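Local structure of COPII coat assembly protein SEC16 (Saccharomyces cerevisiae, 3MZK) at residues K77-T81 against K109-K113; A146-D150 against K176-I181; I235-Y239 against E283-F287; T379-S383 against L403-A407. The protein helps initiate assembly of the COPII coat and select cargo for vesicles leaving the endoplasmic reticulum, this fragment being its central region with the Sec23-binding domain. All coordinates share one frame; numbering follows the deposited sequence.

Interaction 1: K77-T81 against K109-K113; sequences KKDLT and KLNDK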
# COMPACT_ATOMS: atom_id res chain seq x y z
N LYS B 77 -27.74 2.46 -26.32
CA LYS B 77 -27.76 1.50 -25.22
C LYS B 77 -29.19 1.07 -24.88
O LYS B 77 -29.40 0.13 -24.11
CB LYS B 77 -27.08 2.11 -23.99
CG LYS B 77 -26.85 1.15 -22.85
CD LYS B 77 -25.99 1.80 -21.78
CE LYS B 77 -25.95 0.98 -20.51
NZ LYS B 77 -25.12 1.63 -19.45
N LYS B 78 -30.17 1.76 -25.46
CA LYS B 78 -31.58 1.43 -25.28
C LYS B 78 -31.89 0.06 -25.85
O LYS B 78 -32.16 -0.89 -25.11
CB LYS B 78 -32.46 2.46 -25.99
N ASP B 79 -31.86 -0.01 -27.17
CA ASP B 79 -32.20 -1.21 -27.91
C ASP B 79 -31.60 -2.44 -27.24
O ASP B 79 -32.25 -3.48 -27.14
CB ASP B 79 -31.70 -1.09 -29.34
CG ASP B 79 -31.85 0.31 -29.89
OD1 ASP B 79 -32.87 0.97 -29.61
OD2 ASP B 79 -30.93 0.78 -30.60
N LEU B 80 -30.37 -2.32 -26.77
CA LEU B 80 -29.66 -3.46 -26.20
C LEU B 80 -30.26 -3.91 -24.87
O LEU B 80 -30.58 -5.08 -24.70
CB LEU B 80 -28.17 -3.16 -26.05
CG LEU B 80 -27.35 -4.31 -25.46
CD1 LEU B 80 -27.61 -5.59 -26.21
CD2 LEU B 80 -25.88 -3.96 -25.47
N THR B 81 -30.41 -2.98 -23.94
CA THR B 81 -30.96 -3.31 -22.63
C THR B 81 -32.34 -3.94 -22.75
O THR B 81 -32.66 -4.88 -22.03
CB THR B 81 -31.05 -2.07 -21.70
OG1 THR B 81 -29.90 -1.24 -21.87
CG2 THR B 81 -31.14 -2.52 -20.24
N LYS B 109 -24.26 -6.12 -15.36
CA LYS B 109 -23.05 -5.35 -15.62
C LYS B 109 -23.30 -4.32 -16.72
O LYS B 109 -22.63 -3.30 -16.80
CB LYS B 109 -21.90 -6.28 -16.00
CG LYS B 109 -21.58 -7.31 -14.93
CD LYS B 109 -20.47 -8.25 -15.36
CE LYS B 109 -19.10 -7.78 -14.89
NZ LYS B 109 -18.69 -6.49 -15.50
N LEU B 110 -24.29 -4.61 -17.56
CA LEU B 110 -24.64 -3.69 -18.63
C LEU B 110 -25.39 -2.48 -18.08
O LEU B 110 -25.41 -1.42 -18.70
CB LEU B 110 -25.50 -4.42 -19.67
CG LEU B 110 -26.02 -3.57 -20.83
CD1 LEU B 110 -24.87 -3.01 -21.64
CD2 LEU B 110 -26.94 -4.40 -21.71
N ASN B 111 -25.98 -2.63 -16.90
CA ASN B 111 -26.88 -1.62 -16.35
C ASN B 111 -26.24 -0.67 -15.35
O ASN B 111 -26.77 0.42 -15.09
CB ASN B 111 -28.07 -2.30 -15.66
CG ASN B 111 -28.92 -3.11 -16.61
OD1 ASN B 111 -28.95 -2.86 -17.82
ND2 ASN B 111 -29.62 -4.10 -16.08
N ASP B 112 -25.12 -1.10 -14.77
CA ASP B 112 -24.58 -0.48 -13.57
C ASP B 112 -25.57 -0.64 -12.42
O ASP B 112 -25.44 0.01 -11.38
CB ASP B 112 -24.23 0.99 -13.80
CG ASP B 112 -23.05 1.17 -14.73
OD1 ASP B 112 -23.11 0.67 -15.88
OD2 ASP B 112 -22.04 1.78 -14.32
N LYS B 113 -26.56 -1.50 -12.62
CA LYS B 113 -27.47 -1.93 -11.57
C LYS B 113 -26.87 -3.14 -10.88
O LYS B 113 -27.58 -4.10 -10.55
CB LYS B 113 -28.84 -2.28 -12.14
CG LYS B 113 -29.67 -1.08 -12.57
CD LYS B 113 -30.96 -1.51 -13.25
CE LYS B 113 -31.81 -2.38 -12.35
NZ LYS B 113 -33.03 -2.87 -13.05

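Interaction 2: A146-D150 against K176-I181; sequences AYRLD and KRDYAI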
# COMPACT_ATOMS: atom_id res chain seq x y z
N ALA B 146 -13.77 -27.14 24.95
CA ALA B 146 -12.58 -26.68 24.26
C ALA B 146 -11.44 -26.50 25.26
O ALA B 146 -11.60 -26.76 26.45
CB ALA B 146 -12.86 -25.39 23.53
N TYR B 147 -10.30 -26.03 24.77
CA TYR B 147 -9.15 -25.83 25.64
C TYR B 147 -8.64 -24.40 25.62
O TYR B 147 -8.91 -23.63 24.70
CB TYR B 147 -8.04 -26.82 25.31
CG TYR B 147 -8.50 -28.24 25.52
CD1 TYR B 147 -8.30 -28.88 26.73
CD2 TYR B 147 -9.18 -28.93 24.52
CE1 TYR B 147 -8.73 -30.18 26.94
CE2 TYR B 147 -9.62 -30.22 24.72
CZ TYR B 147 -9.39 -30.84 25.93
OH TYR B 147 -9.82 -32.13 26.13
N ARG B 148 -7.91 -24.05 26.67
CA ARG B 148 -7.47 -22.69 26.90
C ARG B 148 -6.25 -22.71 27.81
O ARG B 148 -6.22 -23.43 28.80
CB ARG B 148 -8.59 -21.89 27.57
CG ARG B 148 -8.21 -20.50 27.99
CD ARG B 148 -9.29 -19.88 28.84
NE ARG B 148 -9.02 -18.46 29.06
CZ ARG B 148 -9.58 -17.48 28.36
NH1 ARG B 148 -10.44 -17.76 27.40
NH2 ARG B 148 -9.27 -16.22 28.63
N LEU B 149 -5.24 -21.93 27.45
CA LEU B 149 -4.00 -21.87 28.23
C LEU B 149 -4.24 -21.44 29.67
O LEU B 149 -4.96 -20.47 29.93
CB LEU B 149 -3.00 -20.93 27.57
CG LEU B 149 -1.91 -21.58 26.72
CD1 LEU B 149 -2.49 -22.57 25.72
CD2 LEU B 149 -1.09 -20.52 26.02
N ASP B 150 -3.64 -22.17 30.61
CA ASP B 150 -3.69 -21.78 32.02
C ASP B 150 -2.65 -20.70 32.31
O ASP B 150 -1.91 -20.29 31.41
CB ASP B 150 -3.46 -22.99 32.94
CG ASP B 150 -2.13 -23.69 32.68
OD1 ASP B 150 -1.26 -23.12 31.99
OD2 ASP B 150 -1.95 -24.82 33.18
N LYS B 176 -1.53 -27.36 23.24
CA LYS B 176 -2.50 -27.26 24.32
C LYS B 176 -3.89 -27.01 23.74
O LYS B 176 -4.86 -26.81 24.48
CB LYS B 176 -2.12 -26.14 25.29
CG LYS B 176 -0.79 -26.37 26.01
CD LYS B 176 -0.85 -27.62 26.88
CE LYS B 176 0.47 -27.86 27.58
NZ LYS B 176 0.42 -29.07 28.46
N ARG B 177 -3.96 -27.02 22.41
CA ARG B 177 -5.21 -26.86 21.68
C ARG B 177 -5.93 -25.55 21.97
O ARG B 177 -7.15 -25.49 21.94
CB ARG B 177 -6.15 -28.05 21.94
CG ARG B 177 -5.57 -29.40 21.54
CD ARG B 177 -6.66 -30.45 21.42
NE ARG B 177 -7.59 -30.13 20.33
CZ ARG B 177 -8.66 -30.85 20.01
NH1 ARG B 177 -8.95 -31.94 20.69
NH2 ARG B 177 -9.44 -30.46 19.01
N ASP B 178 -5.17 -24.50 22.24
CA ASP B 178 -5.75 -23.17 22.43
C ASP B 178 -5.64 -22.39 21.13
O ASP B 178 -4.65 -21.69 20.89
CB ASP B 178 -5.05 -22.42 23.56
CG ASP B 178 -5.77 -21.14 23.92
OD1 ASP B 178 -6.41 -20.53 23.03
OD2 ASP B 178 -5.69 -20.73 25.10
N TYR B 179 -6.67 -22.50 20.30
CA TYR B 179 -6.60 -21.97 18.95
C TYR B 179 -6.78 -20.46 18.88
O TYR B 179 -6.54 -19.84 17.85
CB TYR B 179 -7.60 -22.69 18.04
CG TYR B 179 -7.38 -24.18 17.98
CD1 TYR B 179 -6.32 -24.73 17.27
CD2 TYR B 179 -8.23 -25.05 18.65
CE1 TYR B 179 -6.12 -26.09 17.21
CE2 TYR B 179 -8.04 -26.42 18.60
CZ TYR B 179 -6.98 -26.94 17.89
OH TYR B 179 -6.79 -28.30 17.84
N ALA B 180 -7.21 -19.86 19.99
CA ALA B 180 -7.37 -18.42 20.04
C ALA B 180 -6.01 -17.74 19.97
O ALA B 180 -5.74 -16.97 19.04
CB ALA B 180 -8.12 -18.01 21.31
N ILE B 181 -5.15 -18.02 20.94
CA ILE B 181 -3.80 -17.44 20.96
C ILE B 181 -3.01 -17.96 19.79
O ILE B 181 -2.12 -17.28 19.28
CB ILE B 181 -3.03 -17.79 22.24
CG1 ILE B 181 -3.90 -18.63 23.16
CG2 ILE B 181 -2.54 -16.52 22.95
CD1 ILE B 181 -3.29 -18.85 24.51
O HOH W 1 -9.98 -25.24 22.02
O HOH W 2 -9.12 -21.33 23.24

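Interaction 3: I235-Y239 against E283-F287; sequences IKSFY and EFGIF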
# COMPACT_ATOMS: atom_id res chain seq x y z
N ILE B 235 -7.48 -23.22 -2.76
CA ILE B 235 -8.01 -23.87 -3.96
C ILE B 235 -7.09 -24.97 -4.48
O ILE B 235 -7.56 -26.00 -4.96
CB ILE B 235 -8.28 -22.85 -5.08
CG1 ILE B 235 -9.29 -21.80 -4.61
CG2 ILE B 235 -8.81 -23.54 -6.32
CD1 ILE B 235 -9.61 -20.76 -5.64
N LYS B 236 -5.78 -24.77 -4.36
CA LYS B 236 -4.82 -25.77 -4.79
C LYS B 236 -5.04 -27.09 -4.05
O LYS B 236 -4.65 -28.15 -4.53
CB LYS B 236 -3.38 -25.28 -4.59
N SER B 237 -5.67 -27.01 -2.89
CA SER B 237 -5.93 -28.19 -2.07
C SER B 237 -6.92 -29.13 -2.75
O SER B 237 -6.81 -30.35 -2.64
CB SER B 237 -6.44 -27.79 -0.69
OG SER B 237 -7.78 -27.35 -0.76
N PHE B 238 -7.91 -28.55 -3.43
CA PHE B 238 -8.92 -29.33 -4.13
C PHE B 238 -8.28 -30.37 -5.05
O PHE B 238 -8.64 -31.55 -5.01
CB PHE B 238 -9.83 -28.42 -4.95
CG PHE B 238 -10.61 -27.43 -4.13
CD1 PHE B 238 -11.19 -26.32 -4.73
CD2 PHE B 238 -10.78 -27.61 -2.77
CE1 PHE B 238 -11.92 -25.41 -3.99
CE2 PHE B 238 -11.51 -26.69 -2.02
CZ PHE B 238 -12.08 -25.59 -2.63
N TYR B 239 -7.34 -29.93 -5.88
CA TYR B 239 -6.71 -30.79 -6.87
C TYR B 239 -6.26 -32.13 -6.30
O TYR B 239 -6.32 -33.16 -6.98
CB TYR B 239 -5.52 -30.09 -7.53
CG TYR B 239 -5.88 -28.89 -8.37
CD1 TYR B 239 -5.48 -27.61 -8.00
CD2 TYR B 239 -6.62 -29.04 -9.54
CE1 TYR B 239 -5.81 -26.51 -8.77
CE2 TYR B 239 -6.95 -27.94 -10.31
CZ TYR B 239 -6.55 -26.69 -9.93
OH TYR B 239 -6.88 -25.59 -10.70
N GLU B 283 -8.25 -18.15 -9.62
CA GLU B 283 -7.80 -19.46 -9.16
C GLU B 283 -8.90 -20.51 -9.23
O GLU B 283 -8.67 -21.65 -9.64
CB GLU B 283 -7.26 -19.37 -7.74
CG GLU B 283 -5.88 -18.75 -7.66
CD GLU B 283 -4.86 -19.58 -8.39
OE1 GLU B 283 -4.82 -20.81 -8.16
OE2 GLU B 283 -4.10 -19.01 -9.20
N PHE B 284 -10.10 -20.13 -8.81
CA PHE B 284 -11.24 -21.04 -8.77
C PHE B 284 -11.82 -21.24 -10.17
O PHE B 284 -12.33 -22.31 -10.49
CB PHE B 284 -12.31 -20.50 -7.82
CG PHE B 284 -13.36 -21.50 -7.45
CD1 PHE B 284 -14.62 -21.09 -7.05
CD2 PHE B 284 -13.08 -22.86 -7.50
CE1 PHE B 284 -15.59 -22.02 -6.71
CE2 PHE B 284 -14.05 -23.78 -7.16
CZ PHE B 284 -15.30 -23.36 -6.76
N GLY B 285 -11.73 -20.20 -11.00
CA GLY B 285 -12.15 -20.30 -12.39
C GLY B 285 -11.25 -21.20 -13.21
O GLY B 285 -11.64 -21.68 -14.27
N ILE B 286 -10.03 -21.43 -12.72
CA ILE B 286 -9.10 -22.35 -13.35
C ILE B 286 -9.45 -23.77 -12.97
O ILE B 286 -9.61 -24.64 -13.83
CB ILE B 286 -7.65 -22.06 -12.92
CG1 ILE B 286 -7.10 -20.85 -13.67
CG2 ILE B 286 -6.77 -23.27 -13.15
CD1 ILE B 286 -5.83 -20.30 -13.09
N PHE B 287 -9.59 -24.01 -11.67
CA PHE B 287 -9.99 -25.31 -11.17
C PHE B 287 -11.20 -25.85 -11.92
O PHE B 287 -11.21 -27.00 -12.35
CB PHE B 287 -10.30 -25.22 -9.67
CG PHE B 287 -11.09 -26.38 -9.15
CD1 PHE B 287 -10.46 -27.56 -8.81
CD2 PHE B 287 -12.46 -26.28 -8.97
CE1 PHE B 287 -11.18 -28.63 -8.32
CE2 PHE B 287 -13.19 -27.34 -8.48
CZ PHE B 287 -12.55 -28.52 -8.16

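Interaction 4: T379-S383 against L403-A407; sequences TDYLS and LSEVA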
# COMPACT_ATOMS: atom_id res chain seq x y z
N THR B 379 -19.67 -6.33 -41.61
CA THR B 379 -18.48 -6.27 -42.46
C THR B 379 -17.93 -4.84 -42.54
O THR B 379 -16.72 -4.63 -42.47
CB THR B 379 -18.74 -6.82 -43.88
OG1 THR B 379 -19.60 -5.93 -44.60
CG2 THR B 379 -19.38 -8.20 -43.81
N ASP B 380 -18.82 -3.87 -42.67
CA ASP B 380 -18.41 -2.47 -42.71
C ASP B 380 -17.74 -2.04 -41.41
O ASP B 380 -16.62 -1.53 -41.42
CB ASP B 380 -19.61 -1.57 -43.03
CG ASP B 380 -19.95 -1.55 -44.51
OD1 ASP B 380 -19.35 -2.34 -45.27
OD2 ASP B 380 -20.81 -0.75 -44.90
N TYR B 381 -18.42 -2.25 -40.29
CA TYR B 381 -17.86 -1.91 -39.00
C TYR B 381 -16.53 -2.63 -38.79
O TYR B 381 -15.56 -2.03 -38.30
CB TYR B 381 -18.82 -2.26 -37.87
CG TYR B 381 -18.19 -2.22 -36.50
CD1 TYR B 381 -17.92 -1.00 -35.87
CD2 TYR B 381 -17.84 -3.39 -35.83
CE1 TYR B 381 -17.34 -0.96 -34.62
CE2 TYR B 381 -17.25 -3.35 -34.58
CZ TYR B 381 -17.00 -2.14 -33.98
OH TYR B 381 -16.42 -2.11 -32.73
N LEU B 382 -16.49 -3.90 -39.15
CA LEU B 382 -15.30 -4.72 -38.94
C LEU B 382 -14.14 -4.24 -39.79
O LEU B 382 -12.98 -4.37 -39.40
CB LEU B 382 -15.60 -6.19 -39.21
CG LEU B 382 -16.48 -6.87 -38.16
CD1 LEU B 382 -16.90 -8.26 -38.62
CD2 LEU B 382 -15.76 -6.94 -36.82
N SER B 383 -14.45 -3.67 -40.95
CA SER B 383 -13.42 -3.12 -41.83
C SER B 383 -12.62 -2.05 -41.10
O SER B 383 -11.40 -2.14 -40.98
CB SER B 383 -14.03 -2.56 -43.11
OG SER B 383 -14.42 -3.61 -43.99
N LEU B 403 -12.34 -11.46 -44.12
CA LEU B 403 -13.37 -10.45 -44.09
C LEU B 403 -13.82 -10.14 -45.51
O LEU B 403 -15.00 -9.95 -45.76
CB LEU B 403 -12.86 -9.19 -43.40
CG LEU B 403 -13.85 -8.03 -43.28
CD1 LEU B 403 -15.11 -8.49 -42.58
CD2 LEU B 403 -13.20 -6.86 -42.55
N SER B 404 -12.87 -10.10 -46.43
CA SER B 404 -13.19 -9.89 -47.85
C SER B 404 -14.10 -10.99 -48.39
O SER B 404 -15.07 -10.71 -49.09
CB SER B 404 -11.92 -9.82 -48.69
OG SER B 404 -11.26 -8.58 -48.49
N GLU B 405 -13.77 -12.24 -48.06
CA GLU B 405 -14.54 -13.38 -48.54
C GLU B 405 -16.00 -13.27 -48.12
O GLU B 405 -16.90 -13.42 -48.94
CB GLU B 405 -13.94 -14.69 -48.02
CG GLU B 405 -14.55 -15.94 -48.64
CD GLU B 405 -14.32 -16.02 -50.14
OE1 GLU B 405 -13.48 -15.24 -50.65
OE2 GLU B 405 -14.97 -16.85 -50.81
N VAL B 406 -16.22 -13.01 -46.83
CA VAL B 406 -17.57 -12.86 -46.31
C VAL B 406 -18.26 -11.66 -46.95
O VAL B 406 -19.42 -11.73 -47.35
CB VAL B 406 -17.58 -12.70 -44.79
CG1 VAL B 406 -19.00 -12.52 -44.29
CG2 VAL B 406 -16.92 -13.89 -44.14
N ALA B 407 -17.52 -10.55 -47.05
CA ALA B 407 -18.07 -9.34 -47.65
C ALA B 407 -18.51 -9.62 -49.08
O ALA B 407 -19.60 -9.23 -49.48
CB ALA B 407 -17.05 -8.22 -47.60

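Interaction 1: K77-T81 against K109-K113
Two consecutive helices, 77-94 and 101-111, meet here as a helical hairpin: Leu80 and Leu110 make its apolar centre, where the first turn of one helix packs on the closing turn of the other. The CD2 methyl of Leu110 does most of the touching, lying 3.8 Å from Leu80 CG and nearly as close to Leu80 CD2. Leu110 holds CG anti to its backbone N (chi1 177°), which carries both methyls out across the gap to Leu80, and the two branched ends pass each other at a slant. Beside this pair runs Lys77, its chain stretched out toward the other segment, so that NZ comes to rest 3.2 Å from the backbone oxygen of Leu110. The carboxylate of Asp112, in the turn where phi becomes positive (63°), adds an opposite charge at longer range, with OD1 4.2 Å from Lys77 NZ. A further touch comes from Thr81, whose CG2 methyl lies 3.3 Å from Asn111 OD1. Thr81 spends its hydroxyl within its own helix, where OG1 donates to Lys77 O at 2.7 Å, nearly in line with the carbonyl; that oxygen also accepts from Thr81 N and is gripped twice. Tyr341 of helix 330-344 packs on Lys77, Leu80 and Leu110 together, Leu70 in a loop adds to the cover of Leu80, and Lys109 NZ bonds to Asn305 OD1.

Interaction 2: A146-D150 against K176-I181
Arg148 and Asp178 bring the irregular chain 146-150 against the turn ahead of helix 179-187, with their CA atoms 4.8 Å apart. One direct hydrogen bond joins the segments: Leu149 N donates to Asp178 OD2 at 2.7 Å in a fairly straight line (165°), meeting the oxygen on its anti side, a little out of the carboxylate plane. A chi1 of -171° turns the Asp178 carboxylate to the side of its own carbonyl carbon, where OD2 can take this bond. Its other oxygen, OD1, caps the helix through a weak bond from Ala180 N. Water strengthens the joint at two points. One molecule accepts from Tyr147 N and donates to Arg177 O at 2.8 Å, while the second donates to both Tyr147 O and Asp178 OD1. Beyond the backbone bond, Leu149 CD1 lies 3.4 Å from Asp178 CB and 3.6 Å from Lys176 CB, the leucine and lysine side chains crossing at about a right angle. Tyr147 CB is 3.3 Å from Lys176 O. The guanidinium of Arg177 lies obliquely by the Tyr147 ring, the planes 28° apart, while NE donates to Tyr179 OH at 3.2 Å and NH2 to Gly205 O. Tyr201 of the second subunit bonds through OH to Asp178 OD2 and through its backbone oxygen to Arg148 NH2. Arg177 makes a Schellman motif after helix 166-175, and Asp178 starts the next helix as N-cap: a tight interhelical turn, here built into the interface between two copies of the protein.

Interaction 3: I235-Y239 against E283-F287
Ile235 and Phe287 fill the space between two helix turns, which run nearly parallel at 15° with their axes 10.0 Å apart. The isoleucine supplies the bump at one end: CD1 sits in the notch between the CB atoms of Glu283, 3.4 Å away, and Phe284, while its CG2 methyl rests near Phe287 CB. At the other end the roles swap, and the Phe287 ring is the wedge, entering the cleft between Phe238 and Tyr239. A chi1 near 180° (163°) swings the Phe287 ring away from its own backbone N and toward the opposing helix. Phe238 turns an edge to it, CD1 standing over the centre of the Phe287 ring, in a T-shaped pair with centroids 5.4 Å apart. Phe287 in turn presents its own edge to the face of Tyr239, a second T-shaped pair at 5.6 Å. The three-ring cluster lies in the all-helical Sec23-binding region, assigned to the TPR clan; helices 242-250 and 252-261 lie between helices 231-240 and 275-290 in sequence, and both touch this core. Ser245 and Ser249 pack on Phe287, Thr244 and Ala248 on Phe238, and Trp252 and Val256 on Phe284. Tyr239 slides past Phe287 in the opposite direction, so its OH ends beyond the ring, beside Phe287 CA and 3.4 Å from Ile286 CG2. Farther along, Phe238 CE1 meets Phe284 CE2 at 4.2 Å, the two side chains crossing at about a right angle.

Interaction 4: T379-S383 against L403-A407
Leu403 points toward the turn formed by Thr379, Leu382 and Ser383, and its two methyls divide that surface between them. With chi1 at -179° the fork extends from the leucine's own backbone toward the other helix. The CD1 branch settles between Thr379 CA, at 4.0 Å, and Leu382 CB, at 4.1 Å. CD2 takes the neighbouring place, 3.8 Å from Ser383 OG and close to the backbone of the same turn. Thr379 answers from the opposing side: its CG2 methyl reaches over the next turn of helix 394-409, 4.2 Å from Ala407 CA, with Val406 CG1 just beyond. Where the small Ala407 faces Thr379 the backbones come nearest, at 6.0 Å between CA atoms. The hydroxyls of Thr379 and Ser383 bond within their own helix. Ser383 OG donates to Thr379 O at 2.9 Å, tilted 33° from the carbonyl plane, while Ser383 N reaches the same oxygen from the opposite face; Thr379 OG1 is bonded to Thr376 O. What crosses the gap is therefore van der Waals packing, between axes 10.6 Å apart. Helix 356-368 closes one side, with Ile360 touching both Leu382 and Val406, while Glu405 OE1 is hydrogen-bonded to a chain of another protein in the assembly. The segments run at 158° to each other, so helices 372-387 and 394-409 form an antiparallel helical hairpin, the repeated building block of helical solenoids, here the last pair modelled in the chain.

In the fold
From the N terminus, past a small antiparallel sheet, interaction 1 closes a span of 27 residues, mostly helix, between the start of helix 77-94 and the end of helix 101-111. Interaction 2 then joins the segment before helix 151-162 to the turn ahead of helix 179-187, out where the second subunit docks. Interaction 3 spans the widest gap, 43 residues, and ties helix 231-240 to helix 275-290 near the middle of the chain. Interaction 4 pairs the last two helices. None nests in or crosses another: all follow in series. In space, interactions 2 and 4 lie on opposite sides of the centre, about 71 Å between centres, while the C-terminal end returns to place interaction 4 about 27 Å from interaction 1, centre to centre.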